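Side-chain contacts in aryl acylamidase (bacterium CSBL00001, PDB 4YJ6), which probably hydrolyses aryl acylamides to an aromatic amine and a carboxylic acid, as a member of the amidase signature family: residues Lys316-Ala321 against Gln375-Thr380; Asp320-Met325 against Thr436-His441; Ala192-Thr197 against Ile428-Thr433; Gly181-Gly184 against Ile188-Pro191. All coordinates share one frame; numbering follows the deposited sequence.

In the fold
The four contacts run from the core of the amidase fold toward its helical flank. Interaction 4 lies about 2 Å from the centre of the chain, where strand 178-183, at the edge of the eight-stranded mixed sheet, leads through a short loop to helix 190-195. That helix continues into interaction 3, centred about 8 Å away. Interactions 1 and 2 share helix 315-339, their centres about 7 Å apart. Along the chain, interaction 4 closes first; interaction 1 falls within the span of interaction 3, whereas interactions 2 and 3 interleave. Bonds W322-G184 and N437-D183 tie interaction 2 to interaction 4, and so helices 315-339 and 434-439 to the strand end and loop beside the phosphate.

Interaction 1: residues Lys316-Ala321 against Gln375-Thr380; sequences KQMSDA and QLLRTT
L377 reaches from helix 375-380 and packs against Q317, M318 and A321, and its two methyls make nearly all of the contact. CD1 lies 3.5 Å from the backbone O of Q317 and 4.0 Å from CB of A321, so one methyl fits over the helix backbone between successive turns. The other branch meets M318, with L377 CD2 4.1 Å from CG of that selenomethionine; the two side chains cross at about a right angle. L377 extends this far because its CG is anti to the backbone N (chi1 179°). Beyond CG the M318 chain leads away from the leucine, and the residue also packs on Y434, L435, V279 and V381. Further out, F438 and Y313 pack on L377. The segment axes cross at -120° with a closest approach of 10.2 Å, a separation bridged by this leucine. On 375-380, T379 OG1 and T380 OG1 each bond back to a carbonyl one turn earlier, which also accepts the regular helical N-H from its opposite face. On 316-321, K316 NZ pairs with the syn lone pair of D320 OD2 at 2.8 Å, away from L377. No hydrogen bond crosses between the segments, so their direct attraction is dispersion and the burial of apolar surface, while these bonds of K316, D320, T379 and T380 stay within their own helices.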
loop_
_atom_site.group_PDB
_atom_site.type_symbol
_atom_site.label_atom_id
_atom_site.label_comp_id
_atom_site.label_asym_id
_atom_site.label_seq_id
_atom_site.Cartn_x
_atom_site.Cartn_y
_atom_site.Cartn_z
ATOM N N LYS A 316 -13.651 6.215 -17.099
ATOM C CA LYS A 316 -14.542 6.997 -16.244
ATOM C C LYS A 316 -15.644 6.153 -15.653
ATOM O O LYS A 316 -15.979 6.319 -14.492
ATOM C CB LYS A 316 -15.177 8.187 -17.004
ATOM C CG LYS A 316 -16.150 8.966 -16.102
ATOM C CD LYS A 316 -16.653 10.249 -16.779
ATOM C CE LYS A 316 -17.181 11.266 -15.736
ATOM N NZ LYS A 316 -18.412 10.836 -14.983
ATOM N N GLN A 317 -16.231 5.249 -16.435
ATOM C CA GLN A 317 -17.280 4.402 -15.880
ATOM C C GLN A 317 -16.731 3.569 -14.724
ATOM O O GLN A 317 -17.392 3.409 -13.712
ATOM C CB GLN A 317 -17.822 3.471 -16.953
ATOM C CG GLN A 317 -18.788 4.207 -17.904
ATOM C CD GLN A 317 -19.234 3.304 -19.056
ATOM O OE1 GLN A 317 -18.425 2.651 -19.704
ATOM N NE2 GLN A 317 -20.537 3.269 -19.302
HETATM N N MSE A 318 -15.520 3.045 -14.888
HETATM C CA MSE A 318 -14.932 2.217 -13.840
HETATM C C MSE A 318 -14.561 3.013 -12.592
HETATM O O MSE A 318 -14.828 2.564 -11.472
HETATM C CB MSE A 318 -13.713 1.499 -14.397
HETATM C CG MSE A 318 -14.121 0.584 -15.489
HETATM SE SE MSE A 318 -12.675 -0.662 -15.770
HETATM C CE MSE A 318 -11.309 0.592 -16.453
ATOM N N SER A 319 -13.923 4.174 -12.754
ATOM C CA SER A 319 -13.578 4.957 -11.580
ATOM C C SER A 319 -14.812 5.460 -10.842
ATOM O O SER A 319 -14.812 5.510 -9.597
ATOM C CB SER A 319 -12.626 6.130 -11.898
ATOM O OG SER A 319 -13.257 7.124 -12.713
ATOM N N ASP A 320 -15.852 5.850 -11.577
ATOM C CA ASP A 320 -17.095 6.245 -10.910
ATOM C C ASP A 320 -17.677 5.088 -10.075
ATOM O O ASP A 320 -18.134 5.295 -8.947
ATOM C CB ASP A 320 -18.165 6.680 -11.924
ATOM C CG ASP A 320 -17.934 8.079 -12.505
ATOM O OD1 ASP A 320 -17.099 8.842 -11.984
ATOM O OD2 ASP A 320 -18.628 8.414 -13.501
ATOM N N ALA A 321 -17.655 3.874 -10.624
ATOM C CA ALA A 321 -18.160 2.700 -9.891
ATOM C C ALA A 321 -17.306 2.453 -8.661
ATOM O O ALA A 321 -17.827 2.166 -7.572
ATOM C CB ALA A 321 -18.149 1.438 -10.789
ATOM N N GLN A 375 -21.946 -3.734 -9.614
ATOM C CA GLN A 375 -21.580 -5.140 -9.440
ATOM C C GLN A 375 -21.382 -5.851 -10.771
ATOM O O GLN A 375 -20.491 -6.698 -10.906
ATOM C CB GLN A 375 -22.659 -5.863 -8.634
ATOM C CG GLN A 375 -22.670 -5.420 -7.153
ATOM C CD GLN A 375 -23.896 -5.890 -6.395
ATOM O OE1 GLN A 375 -24.837 -6.410 -6.975
ATOM N NE2 GLN A 375 -23.892 -5.676 -5.094
ATOM N N LEU A 376 -22.216 -5.531 -11.764
ATOM C CA LEU A 376 -22.036 -6.074 -13.112
ATOM C C LEU A 376 -20.725 -5.578 -13.741
ATOM O O LEU A 376 -19.998 -6.337 -14.345
ATOM C CB LEU A 376 -23.233 -5.647 -13.978
ATOM C CG LEU A 376 -23.049 -5.957 -15.480
ATOM C CD1 LEU A 376 -22.948 -7.469 -15.694
ATOM C CD2 LEU A 376 -24.230 -5.391 -16.263
ATOM N N LEU A 377 -20.424 -4.292 -13.572
ATOM C CA LEU A 377 -19.168 -3.732 -14.064
ATOM C C LEU A 377 -17.993 -4.486 -13.433
ATOM O O LEU A 377 -17.069 -4.895 -14.114
ATOM C CB LEU A 377 -19.101 -2.211 -13.777
ATOM C CG LEU A 377 -17.818 -1.467 -14.226
ATOM C CD1 LEU A 377 -18.094 0.019 -14.497
ATOM C CD2 LEU A 377 -16.685 -1.580 -13.175
ATOM N N ARG A 378 -18.050 -4.665 -12.119
ATOM C CA ARG A 378 -16.994 -5.349 -11.409
ATOM C C ARG A 378 -16.817 -6.777 -11.929
ATOM O O ARG A 378 -15.693 -7.243 -12.124
ATOM C CB ARG A 378 -17.327 -5.364 -9.893
ATOM C CG ARG A 378 -16.216 -5.965 -9.047
ATOM C CD ARG A 378 -16.632 -5.979 -7.596
ATOM N NE ARG A 378 -15.558 -6.503 -6.751
ATOM C CZ ARG A 378 -15.666 -6.616 -5.441
ATOM N NH1 ARG A 378 -16.769 -6.183 -4.847
ATOM N NH2 ARG A 378 -14.656 -7.111 -4.730
ATOM N N THR A 379 -17.934 -7.457 -12.148
ATOM C CA THR A 379 -17.910 -8.835 -12.655
ATOM C C THR A 379 -17.215 -8.867 -14.016
ATOM O O THR A 379 -16.386 -9.707 -14.294
ATOM C CB THR A 379 -19.342 -9.388 -12.819
ATOM O OG1 THR A 379 -20.002 -9.431 -11.542
ATOM C CG2 THR A 379 -19.300 -10.798 -13.445
ATOM N N THR A 380 -17.551 -7.901 -14.858
ATOM C CA THR A 380 -16.985 -7.818 -16.199
ATOM C C THR A 380 -15.465 -7.651 -16.138
ATOM O O THR A 380 -14.712 -8.306 -16.882
ATOM C CB THR A 380 -17.634 -6.663 -16.972
ATOM O OG1 THR A 380 -19.052 -6.906 -17.037
ATOM C CG2 THR A 380 -17.090 -6.618 -18.420
#

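Interaction 2: residues Asp320-Met325 against Thr436-His441; sequences DAWCRM and TNFSGH
The phenyl ring of F438 meets the indole of W322 at its edge, with F438 CE1 near the indole plane and 4.1 Å from W322 CD1. C323 SG lies in the indole plane at a different part of the rim, beside CE3 of the six-membered ring. Against the F438 ring itself, W322 CB and the selenium of M325 both approach obliquely, neither squarely over a face nor in the plane. W322 CB is 4.0 Å from F438 CZ, and M325 SE is 3.8 Å from F438 CE1. The selenium lies 5.0 Å from the centroid of the F438 ring, 63° off its normal, a Met-aromatic contact of slanted geometry. A third flat group, the R324 guanidinium, turns elsewhere: D320 O lies over one face, and a salt bridge joins it to D374. With CG of W322 anti to the backbone N (chi1 -175°), the indole is placed so that CD1 meets F438 CE1, while CB, set by the backbone, meets CZ. Its NE1 donates to G184 O, and its side chain comes within about 4 Å of a bound phosphate. Helix 434-439, which carries F438, stops at G440, whose positive phi turns the chain away while G440 N still bonds to T436 O at 2.8 Å. The only links between the segments are apolar and selenium-aromatic contacts, which supply dispersion and apolar burial, while the bond from NE1 to G184 O probably limits rotation of the indole.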
loop_
_atom_site.group_PDB
_atom_site.type_symbol
_atom_site.label_atom_id
_atom_site.label_comp_id
_atom_site.label_asym_id
_atom_site.label_seq_id
_atom_site.Cartn_x
_atom_site.Cartn_y
_atom_site.Cartn_z
ATOM N N ASP A 320 -15.852 5.850 -11.577
ATOM C CA ASP A 320 -17.095 6.245 -10.910
ATOM C C ASP A 320 -17.677 5.088 -10.075
ATOM O O ASP A 320 -18.134 5.295 -8.947
ATOM C CB ASP A 320 -18.165 6.680 -11.924
ATOM C CG ASP A 320 -17.934 8.079 -12.505
ATOM O OD1 ASP A 320 -17.099 8.842 -11.984
ATOM O OD2 ASP A 320 -18.628 8.414 -13.501
ATOM N N ALA A 321 -17.655 3.874 -10.624
ATOM C CA ALA A 321 -18.160 2.700 -9.891
ATOM C C ALA A 321 -17.306 2.453 -8.661
ATOM O O ALA A 321 -17.827 2.166 -7.572
ATOM C CB ALA A 321 -18.149 1.438 -10.789
ATOM N N TRP A 322 -15.989 2.540 -8.813
ATOM C CA TRP A 322 -15.100 2.405 -7.623
ATOM C C TRP A 322 -15.423 3.420 -6.543
ATOM O O TRP A 322 -15.567 3.070 -5.357
ATOM C CB TRP A 322 -13.637 2.581 -8.039
ATOM C CG TRP A 322 -12.669 2.325 -6.864
ATOM C CD1 TRP A 322 -12.129 1.111 -6.485
ATOM C CD2 TRP A 322 -12.135 3.292 -5.960
ATOM N NE1 TRP A 322 -11.318 1.281 -5.400
ATOM C CE2 TRP A 322 -11.299 2.609 -5.057
ATOM C CE3 TRP A 322 -12.311 4.680 -5.804
ATOM C CZ2 TRP A 322 -10.626 3.258 -4.028
ATOM C CZ3 TRP A 322 -11.656 5.328 -4.792
ATOM C CH2 TRP A 322 -10.815 4.618 -3.896
ATOM N N CYS A 323 -15.596 4.681 -6.939
ATOM C CA CYS A 323 -15.917 5.719 -5.961
ATOM C C CYS A 323 -17.218 5.442 -5.248
ATOM O O CYS A 323 -17.315 5.637 -4.034
ATOM C CB CYS A 323 -15.981 7.104 -6.638
ATOM S SG CYS A 323 -14.352 7.750 -7.129
ATOM N N ARG A 324 -18.246 5.007 -5.979
ATOM C CA ARG A 324 -19.491 4.685 -5.309
ATOM C C ARG A 324 -19.334 3.492 -4.356
ATOM O O ARG A 324 -19.884 3.496 -3.256
ATOM C CB ARG A 324 -20.594 4.386 -6.338
ATOM C CG ARG A 324 -21.148 5.661 -7.024
ATOM C CD ARG A 324 -22.374 5.330 -7.878
ATOM N NE ARG A 324 -22.003 4.476 -9.012
ATOM C CZ ARG A 324 -21.650 4.901 -10.220
ATOM N NH1 ARG A 324 -21.617 6.219 -10.533
ATOM N NH2 ARG A 324 -21.307 4.007 -11.139
HETATM N N MSE A 325 -18.611 2.452 -4.786
HETATM C CA MSE A 325 -18.423 1.287 -3.918
HETATM C C MSE A 325 -17.685 1.607 -2.626
HETATM O O MSE A 325 -18.050 1.090 -1.571
HETATM C CB MSE A 325 -17.678 0.195 -4.697
HETATM C CG MSE A 325 -18.579 -0.377 -5.701
HETATM SE SE MSE A 325 -17.436 -1.422 -6.881
HETATM C CE MSE A 325 -16.804 -2.745 -5.684
ATOM N N THR A 436 -7.471 -4.604 -9.590
ATOM C CA THR A 436 -7.360 -5.822 -8.767
ATOM C C THR A 436 -8.127 -5.687 -7.454
ATOM O O THR A 436 -8.359 -6.679 -6.773
ATOM C CB THR A 436 -5.900 -6.183 -8.426
ATOM O OG1 THR A 436 -5.343 -5.164 -7.600
ATOM C CG2 THR A 436 -5.067 -6.296 -9.711
ATOM N N ASN A 437 -8.541 -4.480 -7.087
ATOM C CA ASN A 437 -9.522 -4.365 -6.000
ATOM C C ASN A 437 -10.909 -4.789 -6.497
ATOM O O ASN A 437 -11.736 -5.222 -5.728
ATOM C CB ASN A 437 -9.563 -2.937 -5.436
ATOM C CG ASN A 437 -8.208 -2.502 -4.939
ATOM O OD1 ASN A 437 -7.455 -1.881 -5.681
ATOM N ND2 ASN A 437 -7.875 -2.850 -3.694
ATOM N N PHE A 438 -11.170 -4.647 -7.799
ATOM C CA PHE A 438 -12.368 -5.285 -8.350
ATOM C C PHE A 438 -12.204 -6.801 -8.440
ATOM O O PHE A 438 -13.140 -7.549 -8.139
ATOM C CB PHE A 438 -12.635 -4.802 -9.783
ATOM C CG PHE A 438 -13.142 -3.393 -9.869
ATOM C CD1 PHE A 438 -13.761 -2.777 -8.793
ATOM C CD2 PHE A 438 -13.066 -2.719 -11.083
ATOM C CE1 PHE A 438 -14.260 -1.444 -8.926
ATOM C CE2 PHE A 438 -13.567 -1.427 -11.223
ATOM C CZ PHE A 438 -14.167 -0.795 -10.155
ATOM N N SER A 439 -11.018 -7.269 -8.847
ATOM C CA SER A 439 -10.891 -8.660 -9.272
ATOM C C SER A 439 -10.302 -9.668 -8.293
ATOM O O SER A 439 -10.586 -10.869 -8.431
ATOM C CB SER A 439 -10.097 -8.733 -10.593
ATOM O OG SER A 439 -8.709 -8.522 -10.357
ATOM N N GLY A 440 -9.495 -9.191 -7.331
ATOM C CA GLY A 440 -9.038 -10.032 -6.233
ATOM C C GLY A 440 -7.669 -10.658 -6.472
ATOM O O GLY A 440 -7.137 -11.329 -5.607
ATOM N N HIS A 441 -7.084 -10.419 -7.636
ATOM C CA HIS A 441 -5.773 -10.997 -7.988
ATOM C C HIS A 441 -4.659 -10.368 -7.194
ATOM O O HIS A 441 -4.707 -9.185 -6.935
ATOM C CB HIS A 441 -5.509 -10.718 -9.483
ATOM C CG HIS A 441 -6.462 -11.425 -10.378
ATOM N ND1 HIS A 441 -7.785 -11.037 -10.525
ATOM C CD2 HIS A 441 -6.307 -12.540 -11.133
ATOM C CE1 HIS A 441 -8.388 -11.884 -11.333
ATOM N NE2 HIS A 441 -7.520 -12.813 -11.708
#

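Interaction 3: residues Ala192-Thr197 against Ile428-Thr433; sequences AAWTNT and IGWCMT
Two tryptophans meet because their first torsions send the indoles toward one another: W194 holds CG beside its backbone N and anti to the carbonyl carbon (chi1 -80°), whereas W430 takes the crowded position between N and carbonyl (chi1 46°). Their six-membered rings come out almost parallel, with planes 3° apart, but slid so far that they hardly overlap, the centroids 5.0 Å apart. Contact is therefore between the outer carbons: W194 CZ2 is 3.5 Å from W430 CZ3, and the two CH2 atoms are equally close. C431 SG sits 3.4 Å above one face of the W430 ring, near its rim. The pair joins the C-terminal end of a helix to a beta turn. W194 lies in the last turn of helix 190-195, which ends in a Schellman motif at N196, with T197 N and T195 N reaching A192 O from opposite faces. At the same helix end, T197 OG1 donates to T195 OG1 at 2.9 Å, and T195 OG1 bonds in turn to P191 O. W430 belongs to a type I turn, I428 to C431, in the loop before helix 434-439. Each indole N-H is tied to a loop carbonyl, W194 NE1 to C402 O and W430 NE1 to P426 O. A leucine at W194 would probably leave the W430 ring without its flat neighbour and C402 O without this donor.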
loop_
_atom_site.group_PDB
_atom_site.type_symbol
_atom_site.label_atom_id
_atom_site.label_comp_id
_atom_site.label_asym_id
_atom_site.label_seq_id
_atom_site.Cartn_x
_atom_site.Cartn_y
_atom_site.Cartn_z
ATOM N N ALA A 192 4.128 3.129 -3.478
ATOM C CA ALA A 192 5.358 2.396 -3.769
ATOM C C ALA A 192 5.903 2.822 -5.157
ATOM O O ALA A 192 7.099 3.102 -5.313
ATOM C CB ALA A 192 5.087 0.882 -3.754
ATOM N N ALA A 193 5.007 2.853 -6.151
ATOM C CA ALA A 193 5.381 3.208 -7.537
ATOM C C ALA A 193 6.037 4.592 -7.561
ATOM O O ALA A 193 7.051 4.802 -8.234
ATOM C CB ALA A 193 4.131 3.208 -8.428
ATOM N N TRP A 194 5.443 5.554 -6.861
ATOM C CA TRP A 194 6.031 6.904 -6.879
ATOM C C TRP A 194 7.282 7.080 -6.012
ATOM O O TRP A 194 7.860 8.154 -6.035
ATOM C CB TRP A 194 4.987 7.932 -6.432
ATOM C CG TRP A 194 4.005 8.336 -7.508
ATOM C CD1 TRP A 194 3.934 7.851 -8.792
ATOM C CD2 TRP A 194 2.960 9.311 -7.388
ATOM N NE1 TRP A 194 2.905 8.473 -9.468
ATOM C CE2 TRP A 194 2.301 9.377 -8.645
ATOM C CE3 TRP A 194 2.535 10.161 -6.354
ATOM C CZ2 TRP A 194 1.222 10.225 -8.881
ATOM C CZ3 TRP A 194 1.454 11.015 -6.589
ATOM C CH2 TRP A 194 0.806 11.026 -7.849
ATOM N N THR A 195 7.666 6.080 -5.215
ATOM C CA THR A 195 8.814 6.228 -4.290
ATOM C C THR A 195 9.897 5.165 -4.448
ATOM O O THR A 195 10.764 5.029 -3.580
ATOM C CB THR A 195 8.360 6.230 -2.803
ATOM O OG1 THR A 195 7.687 5.001 -2.538
ATOM C CG2 THR A 195 7.441 7.393 -2.532
ATOM N N ASN A 196 9.886 4.425 -5.556
ATOM C CA ASN A 196 10.954 3.448 -5.810
ATOM C C ASN A 196 10.957 2.375 -4.727
ATOM O O ASN A 196 12.006 1.875 -4.374
ATOM C CB ASN A 196 12.365 4.132 -5.854
ATOM C CG ASN A 196 13.407 3.285 -6.529
ATOM O OD1 ASN A 196 13.259 2.946 -7.701
ATOM N ND2 ASN A 196 14.487 2.962 -5.816
ATOM N N THR A 197 9.780 2.035 -4.197
ATOM C CA THR A 197 9.701 0.934 -3.248
ATOM C C THR A 197 8.820 -0.193 -3.773
ATOM O O THR A 197 8.128 -0.046 -4.783
ATOM C CB THR A 197 9.230 1.424 -1.883
ATOM O OG1 THR A 197 8.040 2.212 -2.027
ATOM C CG2 THR A 197 10.344 2.304 -1.234
ATOM N N ILE A 428 -8.665 9.070 -8.156
ATOM C CA ILE A 428 -8.313 7.665 -8.285
ATOM C C ILE A 428 -8.213 7.207 -9.743
ATOM O O ILE A 428 -7.797 6.088 -10.020
ATOM C CB ILE A 428 -9.368 6.790 -7.555
ATOM C CG1 ILE A 428 -8.825 5.406 -7.189
ATOM C CG2 ILE A 428 -10.606 6.607 -8.421
ATOM C CD1 ILE A 428 -7.716 5.442 -6.106
ATOM N N GLY A 429 -8.613 8.048 -10.689
ATOM C CA GLY A 429 -8.738 7.568 -12.074
ATOM C C GLY A 429 -7.463 7.073 -12.726
ATOM O O GLY A 429 -7.513 6.194 -13.615
ATOM N N TRP A 430 -6.336 7.695 -12.354
ATOM C CA TRP A 430 -5.026 7.337 -12.898
ATOM C C TRP A 430 -4.381 6.173 -12.100
ATOM O O TRP A 430 -3.281 5.707 -12.426
ATOM C CB TRP A 430 -4.109 8.586 -12.856
ATOM C CG TRP A 430 -4.212 9.283 -11.499
ATOM C CD1 TRP A 430 -5.152 10.194 -11.116
ATOM C CD2 TRP A 430 -3.380 9.059 -10.350
ATOM N NE1 TRP A 430 -4.958 10.547 -9.793
ATOM C CE2 TRP A 430 -3.859 9.881 -9.317
ATOM C CE3 TRP A 430 -2.254 8.260 -10.112
ATOM C CZ2 TRP A 430 -3.274 9.897 -8.026
ATOM C CZ3 TRP A 430 -1.664 8.286 -8.855
ATOM C CH2 TRP A 430 -2.163 9.111 -7.838
ATOM N N CYS A 431 -5.057 5.716 -11.047
ATOM C CA CYS A 431 -4.525 4.616 -10.237
ATOM C C CYS A 431 -5.037 3.295 -10.815
ATOM O O CYS A 431 -5.995 2.709 -10.277
ATOM C CB CYS A 431 -4.975 4.743 -8.768
ATOM S SG CYS A 431 -4.565 6.377 -8.051
HETATM N N MSE A 432 -4.389 2.826 -11.883
HETATM C CA MSE A 432 -4.860 1.673 -12.656
HETATM C C MSE A 432 -4.882 0.396 -11.839
HETATM O O MSE A 432 -5.551 -0.561 -12.204
HETATM C CB MSE A 432 -3.994 1.537 -13.904
HETATM C CG MSE A 432 -4.041 2.830 -14.655
HETATM SE SE MSE A 432 -3.239 2.484 -16.393
HETATM C CE MSE A 432 -1.362 2.421 -15.928
ATOM N N THR A 433 -4.136 0.426 -10.732
ATOM C CA THR A 433 -4.187 -0.598 -9.677
ATOM C C THR A 433 -5.597 -0.995 -9.231
ATOM O O THR A 433 -5.783 -2.124 -8.733
ATOM C CB THR A 433 -3.498 -0.019 -8.418
ATOM O OG1 THR A 433 -3.910 1.341 -8.220
ATOM C CG2 THR A 433 -1.996 0.018 -8.651
#

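Interaction 4: residues Gly181-Gly184 against Ile188-Pro191; sequences GTDG and IRIP. With PO4 (phosphate ion), chain B.
D183 OD2 is gripped from opposite faces of its carboxylate plane by two donors, R189 NE at 2.9 Å and I188 N at 3.0 Å. The arginine comes on the syn side, while the backbone N-H of I188 arrives from above the plane, 44° out of it. The second oxygen, D183 OD1, takes R189 NH2 at 2.9 Å, also syn. The guanidinium thus binds side-on through NE and NH2, one nitrogen to each oxygen, with both N-H bonds nearly straight at 167° and the two planes 22° apart. R189 bends at chi3 to bring this edge round, and N437 ND2 also donates to D183 OD1. The aliphatic part of I188 packs against the aspartate, its CD1 3.5 Å from D183 CB, and its CG1 lies against G181, where any CB would be tight. An alanine at D183 would probably leave the buried charge of R189 without its mate and I188 N without this acceptor, freeing the loop to shift. Beyond the aspartate, G184 N donates at 2.8 Å to O3 of a phosphate ion, probably from the crystallisation liquor; a CB on G184 would collide with it, and G185 N, S187 OG and S163 OG also hold it. The salt bridge closes the base of the glycine-serine loop between strand 178-183 and helix 190-195, an arrangement consistent with the signature motif and active-site pocket of amidase signature enzymes.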
loop_
_atom_site.group_PDB
_atom_site.type_symbol
_atom_site.label_atom_id
_atom_site.label_comp_id
_atom_site.label_asym_id
_atom_site.label_seq_id
_atom_site.Cartn_x
_atom_site.Cartn_y
_atom_site.Cartn_z
ATOM N N GLY A 181 0.824 -0.963 4.707
ATOM C CA GLY A 181 -0.070 -0.218 3.850
ATOM C C GLY A 181 -1.432 -0.885 3.822
ATOM O O GLY A 181 -1.614 -2.027 4.274
ATOM N N THR A 182 -2.419 -0.139 3.345
ATOM C CA THR A 182 -3.729 -0.736 3.097
ATOM C C THR A 182 -4.133 -0.344 1.697
ATOM O O THR A 182 -3.595 0.626 1.136
ATOM C CB THR A 182 -4.802 -0.290 4.115
ATOM O OG1 THR A 182 -5.140 1.097 3.954
ATOM C CG2 THR A 182 -4.283 -0.536 5.560
ATOM N N ASP A 183 -5.076 -1.088 1.120
ATOM C CA ASP A 183 -5.271 -0.969 -0.345
ATOM C C ASP A 183 -6.732 -1.322 -0.695
ATOM O O ASP A 183 -7.144 -2.478 -0.524
ATOM C CB ASP A 183 -4.259 -1.968 -0.972
ATOM C CG ASP A 183 -4.151 -1.897 -2.501
ATOM O OD1 ASP A 183 -5.166 -1.890 -3.225
ATOM O OD2 ASP A 183 -2.989 -1.882 -2.970
ATOM N N GLY A 184 -7.500 -0.324 -1.160
ATOM C CA GLY A 184 -8.888 -0.495 -1.576
ATOM C C GLY A 184 -9.015 -0.069 -3.061
ATOM O O GLY A 184 -9.956 -0.503 -3.730
ATOM N N ILE A 188 -1.437 0.179 -1.416
ATOM C CA ILE A 188 -0.124 -0.373 -1.078
ATOM C C ILE A 188 0.843 -0.070 -2.227
ATOM O O ILE A 188 2.052 0.112 -2.031
ATOM C CB ILE A 188 -0.239 -1.902 -0.907
ATOM C CG1 ILE A 188 -0.933 -2.212 0.430
ATOM C CG2 ILE A 188 1.142 -2.595 -0.941
ATOM C CD1 ILE A 188 -1.521 -3.627 0.431
ATOM N N ARG A 189 0.291 -0.039 -3.437
ATOM C CA ARG A 189 1.068 -0.069 -4.662
ATOM C C ARG A 189 1.310 1.329 -5.240
ATOM O O ARG A 189 2.372 1.590 -5.818
ATOM C CB ARG A 189 0.309 -0.939 -5.710
ATOM C CG ARG A 189 0.198 -2.409 -5.232
ATOM C CD ARG A 189 -0.842 -3.208 -6.035
ATOM N NE ARG A 189 -2.195 -2.846 -5.614
ATOM C CZ ARG A 189 -3.274 -3.005 -6.400
ATOM N NH1 ARG A 189 -3.141 -3.433 -7.666
ATOM N NH2 ARG A 189 -4.467 -2.708 -5.936
ATOM N N ILE A 190 0.312 2.194 -5.128
ATOM C CA ILE A 190 0.382 3.564 -5.682
ATOM C C ILE A 190 1.588 4.340 -5.120
ATOM O O ILE A 190 2.447 4.787 -5.881
ATOM C CB ILE A 190 -0.911 4.328 -5.378
ATOM C CG1 ILE A 190 -2.095 3.706 -6.137
ATOM C CG2 ILE A 190 -0.787 5.804 -5.771
ATOM C CD1 ILE A 190 -3.442 4.042 -5.484
ATOM N N PRO A 191 1.710 4.431 -3.783
ATOM C CA PRO A 191 2.846 5.208 -3.283
ATOM C C PRO A 191 4.153 4.468 -3.444
ATOM O O PRO A 191 5.202 5.133 -3.520
ATOM C CB PRO A 191 2.486 5.435 -1.798
ATOM C CG PRO A 191 1.615 4.243 -1.459
ATOM C CD PRO A 191 0.796 4.023 -2.706
HETATM P P PO4 B . -7.598 3.170 -0.770
HETATM O O1 PO4 B . -7.831 4.464 -1.573
HETATM O O2 PO4 B . -8.970 2.555 -0.640
HETATM O O3 PO4 B . -6.687 2.303 -1.568
HETATM O O4 PO4 B . -7.046 3.440 0.608
#